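Local coordinates for polysialic acid O-acetyltransferase (Escherichia coli, PDB 3JQY), which transfers acetyl groups from acetyl-CoA to the O7 or O9 hydroxyl of sialic acid residues in the polysialic acid capsule, at residues 181-195 / 198-211. Numbering follows the deposited sequence.
Sequences GVSVGSGSVIGYGSI and KDVPSMCAAAGNPA
Ile-190 puts its CD1 against CG2 of Val-200, 3.9 Å away, and over CB of Ala-206, stacking one coil of the left-handed beta-helix on the next. The bend at chi2, -57°, carries CD1 toward the following coil, nearer than the rest of the side chain. At the corner, Ser-188 works through its hydroxyl: OG gives its proton to Pro-201 O at 2.7 Å, in the carbonyl plane on a lone pair, and takes the N-H of Cys-204 almost straight, at 176°. With an alanine in place of Ser-188, the N-H of Cys-204 and the carbonyl of Pro-201 would probably both lose this partner. Beside it, Ser-186 O is gripped twice, by Ser-202 OG at 2.6 Å and by Met-203 N. Near the start of both segments, Asp-199 OD1 receives Ser-183 N from above the carboxylate plane; at their far end Ile-195 lies alongside the Asn-209 amide, its CD1 3.6 Å from ND2. Parallel ladder bonds join strand 189-190 to strand 204-208, including Ala-206 N to Val-189 O at 2.9 Å. Val-196 of strand 195-196 touches Ile-190 from within the coil, Ile-213 of strand 211-216 packs on Val-200, and helix 233-245 meets Ser-186 and Met-203 through Leu-242.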
ATOM      1  N   GLY B 181       5.716  18.788   6.416  1.00 11.24           N
ATOM      2  CA  GLY B 181       6.886  19.641   6.321  1.00 14.10           C
ATOM      3  C   GLY B 181       7.713  19.422   5.072  1.00 18.34           C
ATOM      4  O   GLY B 181       8.810  19.965   4.949  1.00 21.49           O
ATOM      5  N   VAL B 182       7.195  18.630   4.141  1.00 11.48           N
ATOM      6  CA  VAL B 182       7.953  18.298   2.945  1.00 10.46           C
ATOM      7  C   VAL B 182       7.657  19.250   1.784  1.00 12.05           C
ATOM      8  O   VAL B 182       6.498  19.554   1.485  1.00 13.18           O
ATOM      9  CB  VAL B 182       7.673  16.847   2.489  1.00 10.51           C
ATOM     10  CG1 VAL B 182       8.259  16.593   1.095  1.00 14.04           C
ATOM     11  CG2 VAL B 182       8.238  15.863   3.496  1.00 17.25           C
ATOM     12  N   SER B 183       8.724  19.720   1.144  1.00  9.97           N
ATOM     13  CA  SER B 183       8.633  20.446  -0.117  1.00 10.04           C
ATOM     14  C   SER B 183       9.210  19.568  -1.220  1.00 13.90           C
ATOM     15  O   SER B 183      10.231  18.904  -1.019  1.00 14.90           O
ATOM     16  CB  SER B 183       9.441  21.740  -0.043  1.00 18.09           C
ATOM     17  OG  SER B 183       8.833  22.661   0.844  1.00 22.76           O
ATOM     18  N   VAL B 184       8.555  19.565  -2.378  1.00 12.00           N
ATOM     19  CA  VAL B 184       9.063  18.876  -3.561  1.00 11.11           C
ATOM     20  C   VAL B 184       9.301  19.893  -4.668  1.00 14.72           C
ATOM     21  O   VAL B 184       8.375  20.579  -5.101  1.00 13.21           O
ATOM     22  CB  VAL B 184       8.091  17.806  -4.074  1.00 12.59           C
ATOM     23  CG1 VAL B 184       8.653  17.158  -5.330  1.00 12.65           C
ATOM     24  CG2 VAL B 184       7.842  16.750  -2.998  1.00 12.16           C
ATOM     25  N   GLY B 185      10.550  19.996  -5.110  1.00 13.24           N
ATOM     26  CA  GLY B 185      10.934  20.999  -6.088  1.00 15.49           C
ATOM     27  C   GLY B 185      10.394  20.751  -7.482  1.00 13.23           C
ATOM     28  O   GLY B 185      10.020  19.636  -7.829  1.00 13.46           O
ATOM     29  N   SER B 186      10.379  21.808  -8.287  1.00 12.96           N
ATOM     30  CA  SER B 186       9.807  21.767  -9.630  1.00 12.07           C
ATOM     31  C   SER B 186      10.551  20.790 -10.544  1.00 14.34           C
ATOM     32  O   SER B 186      11.774  20.675 -10.478  1.00 13.95           O
ATOM     33  CB  SER B 186       9.818  23.189 -10.219  1.00 16.10           C
ATOM     34  OG  SER B 186       9.235  23.227 -11.503  1.00 18.65           O
ATOM     35  N   GLY B 187       9.804  20.070 -11.378  1.00 12.28           N
ATOM     36  CA  GLY B 187      10.398  19.142 -12.326  1.00 13.21           C
ATOM     37  C   GLY B 187      10.726  17.777 -11.761  1.00 11.76           C
ATOM     38  O   GLY B 187      11.191  16.887 -12.478  1.00 13.77           O
ATOM     39  N   SER B 188      10.498  17.605 -10.469  1.00 12.12           N
ATOM     40  CA  SER B 188      10.890  16.366  -9.809  1.00  9.86           C
ATOM     41  C   SER B 188       9.849  15.262  -9.949  1.00 10.46           C
ATOM     42  O   SER B 188       8.697  15.508 -10.338  1.00 11.42           O
ATOM     43  CB  SER B 188      11.208  16.632  -8.338  1.00 13.78           C
ATOM     44  OG  SER B 188      12.351  17.461  -8.241  1.00 13.85           O
ATOM     45  N   VAL B 189      10.277  14.051  -9.615  1.00 10.76           N
ATOM     46  CA  VAL B 189       9.469  12.844  -9.762  1.00 11.76           C
ATOM     47  C   VAL B 189       9.519  12.047  -8.467  1.00 12.06           C
ATOM     48  O   VAL B 189      10.603  11.771  -7.949  1.00 11.09           O
ATOM     49  CB  VAL B 189      10.023  11.962 -10.881  1.00 13.11           C
ATOM     50  CG1 VAL B 189       9.261  10.645 -10.954  1.00 13.94           C
ATOM     51  CG2 VAL B 189       9.988  12.690 -12.216  1.00 11.81           C
ATOM     52  N   ILE B 190       8.356  11.692  -7.926  1.00 10.37           N
ATOM     53  CA  ILE B 190       8.312  10.808  -6.760  1.00  8.56           C
ATOM     54  C   ILE B 190       7.865   9.425  -7.222  1.00 13.59           C
ATOM     55  O   ILE B 190       6.803   9.277  -7.829  1.00 12.38           O
ATOM     56  CB  ILE B 190       7.342  11.310  -5.664  1.00  9.84           C
ATOM     57  CG1 ILE B 190       7.695  12.738  -5.232  1.00 11.59           C
ATOM     58  CG2 ILE B 190       7.362  10.360  -4.461  1.00 13.00           C
ATOM     59  CD1 ILE B 190       9.128  12.899  -4.725  1.00 12.55           C
ATOM     60  N   GLY B 191       8.674   8.413  -6.934  1.00 11.98           N
ATOM     61  CA  GLY B 191       8.412   7.078  -7.443  1.00 13.53           C
ATOM     62  C   GLY B 191       7.270   6.356  -6.768  1.00  9.76           C
ATOM     63  O   GLY B 191       6.968   6.596  -5.592  1.00 11.38           O
ATOM     64  N   TYR B 192       6.639   5.455  -7.519  1.00 11.73           N
ATOM     65  CA  TYR B 192       5.614   4.562  -6.985  1.00 13.27           C
ATOM     66  C   TYR B 192       5.991   4.053  -5.605  1.00  8.87           C
ATOM     67  O   TYR B 192       7.138   3.648  -5.384  1.00  8.94           O
ATOM     68  CB  TYR B 192       5.441   3.338  -7.899  1.00 12.42           C
ATOM     69  CG  TYR B 192       4.550   2.292  -7.269  1.00 12.36           C
ATOM     70  CD1 TYR B 192       3.194   2.237  -7.566  1.00 13.26           C
ATOM     71  CD2 TYR B 192       5.054   1.395  -6.337  1.00 12.76           C
ATOM     72  CE1 TYR B 192       2.366   1.302  -6.965  1.00 14.09           C
ATOM     73  CE2 TYR B 192       4.238   0.460  -5.730  1.00 13.63           C
ATOM     74  CZ  TYR B 192       2.896   0.422  -6.044  1.00 12.41           C
ATOM     75  OH  TYR B 192       2.087  -0.511  -5.440  1.00 16.85           O
ATOM     76  N   GLY B 193       5.031   4.065  -4.682  1.00  9.18           N
ATOM     77  CA  GLY B 193       5.195   3.383  -3.408  1.00 10.85           C
ATOM     78  C   GLY B 193       5.983   4.158  -2.365  1.00 10.72           C
ATOM     79  O   GLY B 193       6.199   3.672  -1.254  1.00 11.99           O
ATOM     80  N   SER B 194       6.414   5.364  -2.712  1.00 11.34           N
ATOM     81  CA  SER B 194       7.263   6.125  -1.797  1.00  9.08           C
ATOM     82  C   SER B 194       6.521   6.600  -0.551  1.00  9.14           C
ATOM     83  O   SER B 194       5.319   6.837  -0.583  1.00 12.10           O
ATOM     84  CB  SER B 194       7.849   7.345  -2.515  1.00  9.98           C
ATOM     85  OG  SER B 194       8.697   6.940  -3.577  1.00 13.21           O
ATOM     86  N   ILE B 195       7.258   6.745   0.547  1.00 10.11           N
ATOM     87  CA  ILE B 195       6.823   7.602   1.644  1.00  8.97           C
ATOM     88  C   ILE B 195       7.904   8.658   1.822  1.00 11.56           C
ATOM     89  O   ILE B 195       9.033   8.353   2.202  1.00 10.86           O
ATOM     90  CB  ILE B 195       6.568   6.833   2.960  1.00  8.70           C
ATOM     91  CG1 ILE B 195       5.439   5.814   2.755  1.00 10.11           C
ATOM     92  CG2 ILE B 195       6.221   7.818   4.076  1.00 11.72           C
ATOM     93  CD1 ILE B 195       4.950   5.121   4.029  1.00 14.18           C
ATOM     94  N   LYS B 198      11.227  13.856   3.847  1.00 12.52           N
ATOM     95  CA  LYS B 198      12.172  14.971   3.826  1.00 15.68           C
ATOM     96  C   LYS B 198      12.127  15.697   2.485  1.00 14.68           C
ATOM     97  O   LYS B 198      11.727  15.120   1.477  1.00 14.20           O
ATOM     98  CB  LYS B 198      13.593  14.466   4.084  1.00 20.07           C
ATOM     99  CG  LYS B 198      13.790  13.879   5.469  1.00 29.56           C
ATOM    100  CD  LYS B 198      15.223  13.403   5.638  1.00 43.49           C
ATOM    101  CE  LYS B 198      15.454  12.762   7.000  1.00 43.61           C
ATOM    102  NZ  LYS B 198      15.242  13.748   8.102  1.00 32.06           N
ATOM    103  N   ASP B 199      12.511  16.959   2.395  1.00 13.03           N
ATOM    104  CA  ASP B 199      12.439  17.733   1.152  1.00 12.93           C
ATOM    105  C   ASP B 199      13.093  17.007  -0.019  1.00 17.93           C
ATOM    106  O   ASP B 199      14.113  16.333   0.147  1.00 16.97           O
ATOM    107  CB  ASP B 199      13.124  19.095   1.317  1.00 15.60           C
ATOM    108  CG  ASP B 199      12.410  20.005   2.298  1.00 22.71           C
ATOM    109  OD1 ASP B 199      11.255  19.714   2.662  1.00 18.82           O
ATOM    110  OD2 ASP B 199      13.009  21.024   2.709  1.00 28.18           O
ATOM    111  N   VAL B 200      12.493  17.149  -1.199  1.00 12.45           N
ATOM    112  CA  VAL B 200      13.089  16.677  -2.442  1.00  9.27           C
ATOM    113  C   VAL B 200      13.393  17.905  -3.299  1.00 11.38           C
ATOM    114  O   VAL B 200      12.490  18.660  -3.636  1.00 12.56           O
ATOM    115  CB  VAL B 200      12.119  15.754  -3.209  1.00 13.89           C
ATOM    116  CG1 VAL B 200      12.734  15.308  -4.541  1.00 10.23           C
ATOM    117  CG2 VAL B 200      11.745  14.555  -2.364  1.00 16.19           C
ATOM    118  N   PRO B 201      14.671  18.127  -3.637  1.00 16.44           N
ATOM    119  CA  PRO B 201      14.990  19.336  -4.408  1.00 16.28           C
ATOM    120  C   PRO B 201      14.465  19.271  -5.844  1.00 15.34           C
ATOM    121  O   PRO B 201      13.997  18.226  -6.300  1.00 14.04           O
ATOM    122  CB  PRO B 201      16.531  19.365  -4.411  1.00 19.30           C
ATOM    123  CG  PRO B 201      16.971  18.296  -3.445  1.00 19.46           C
ATOM    124  CD  PRO B 201      15.861  17.292  -3.408  1.00 19.86           C
ATOM    125  N   SER B 202      14.560  20.394  -6.549  1.00 13.91           N
ATOM    126  CA  SER B 202      14.106  20.489  -7.932  1.00 14.45           C
ATOM    127  C   SER B 202      14.864  19.551  -8.868  1.00 17.57           C
ATOM    128  O   SER B 202      16.049  19.296  -8.676  1.00 15.56           O
ATOM    129  CB  SER B 202      14.255  21.932  -8.419  1.00 17.72           C
ATOM    130  OG  SER B 202      13.847  22.046  -9.769  1.00 23.95           O
ATOM    131  N   MET B 203      14.167  19.031  -9.874  1.00 14.07           N
ATOM    132  CA  MET B 203      14.775  18.195 -10.908  1.00 10.88           C
ATOM    133  C   MET B 203      15.482  16.946 -10.369  1.00 14.76           C
ATOM    134  O   MET B 203      16.565  16.585 -10.826  1.00 15.84           O
ATOM    135  CB  MET B 203      15.701  19.033 -11.796  1.00 18.43           C
ATOM    136  CG  MET B 203      14.921  20.017 -12.675  1.00 15.28           C
ATOM    137  SD  MET B 203      15.946  21.163 -13.632  1.00 22.71           S
ATOM    138  CE  MET B 203      16.561  22.213 -12.315  1.00 21.94           C
ATOM    139  N   CYS B 204      14.846  16.282  -9.407  1.00 13.58           N
ATOM    140  CA  CYS B 204      15.358  15.028  -8.852  1.00 13.46           C
ATOM    141  C   CYS B 204      14.273  13.972  -8.873  1.00 14.23           C
ATOM    142  O   CYS B 204      13.096  14.300  -8.799  1.00 11.30           O
ATOM    143  CB  CYS B 204      15.776  15.210  -7.398  1.00 15.20           C
ATOM    144  SG  CYS B 204      17.237  16.218  -7.136  1.00 19.49           S
ATOM    145  N   ALA B 205      14.679  12.708  -8.952  1.00 13.54           N
ATOM    146  CA  ALA B 205      13.762  11.597  -8.742  1.00 12.64           C
ATOM    147  C   ALA B 205      14.057  10.989  -7.373  1.00 18.04           C
ATOM    148  O   ALA B 205      15.218  10.755  -7.030  1.00 15.72           O
ATOM    149  CB  ALA B 205      13.926  10.554  -9.832  1.00 12.70           C
ATOM    150  N   ALA B 206      13.006  10.759  -6.587  1.00  9.33           N
ATOM    151  CA  ALA B 206      13.140  10.159  -5.266  1.00  9.37           C
ATOM    152  C   ALA B 206      12.208   8.960  -5.158  1.00 11.80           C
ATOM    153  O   ALA B 206      11.132   8.952  -5.758  1.00 14.53           O
ATOM    154  CB  ALA B 206      12.798  11.173  -4.193  1.00 13.72           C
ATOM    155  N   ALA B 207      12.615   7.963  -4.382  1.00 11.60           N
ATOM    156  CA  ALA B 207      11.794   6.783  -4.151  1.00 11.85           C
ATOM    157  C   ALA B 207      12.231   6.056  -2.885  1.00 13.25           C
ATOM    158  O   ALA B 207      13.349   6.244  -2.407  1.00 14.68           O
ATOM    159  CB  ALA B 207      11.848   5.830  -5.363  1.00 12.42           C
ATOM    160  N   GLY B 208      11.340   5.222  -2.350  1.00 11.24           N
ATOM    161  CA  GLY B 208      11.644   4.434  -1.169  1.00 10.79           C
ATOM    162  C   GLY B 208      10.745   4.737   0.015  1.00 11.55           C
ATOM    163  O   GLY B 208       9.928   5.663  -0.022  1.00 11.21           O
ATOM    164  N   ASN B 209      10.897   3.942   1.068  1.00 11.11           N
ATOM    165  CA  ASN B 209      10.210   4.175   2.330  1.00  9.69           C
ATOM    166  C   ASN B 209      11.189   3.927   3.468  1.00  9.60           C
ATOM    167  O   ASN B 209      11.388   2.782   3.870  1.00 12.41           O
ATOM    168  CB  ASN B 209       9.017   3.228   2.481  1.00 10.14           C
ATOM    169  CG  ASN B 209       8.327   3.379   3.833  1.00  9.87           C
ATOM    170  OD1 ASN B 209       8.582   4.340   4.555  1.00 12.22           O
ATOM    171  ND2 ASN B 209       7.430   2.449   4.164  1.00 11.70           N
ATOM    172  N   PRO B 210      11.823   4.996   3.975  1.00 11.26           N
ATOM    173  CA  PRO B 210      11.608   6.388   3.553  1.00 12.79           C
ATOM    174  C   PRO B 210      12.285   6.704   2.222  1.00  9.24           C
ATOM    175  O   PRO B 210      13.282   6.079   1.853  1.00 13.28           O
ATOM    176  CB  PRO B 210      12.273   7.188   4.668  1.00 13.38           C
ATOM    177  CG  PRO B 210      13.365   6.304   5.157  1.00 16.11           C
ATOM    178  CD  PRO B 210      12.884   4.878   4.988  1.00 15.77           C
ATOM    179  N   ALA B 211      11.751   7.690   1.507  1.00 13.72           N
ATOM    180  CA  ALA B 211      12.261   8.016   0.187  1.00 13.14           C
ATOM    181  C   ALA B 211      13.655   8.636   0.264  1.00 16.34           C
ATOM    182  O   ALA B 211      13.992   9.342   1.228  1.00 14.32           O
ATOM    183  CB  ALA B 211      11.288   8.947  -0.543  1.00 12.17           C
TER
HETATM  184  O   HOH W   1       9.048   3.539  -3.318  1.00 13.01           O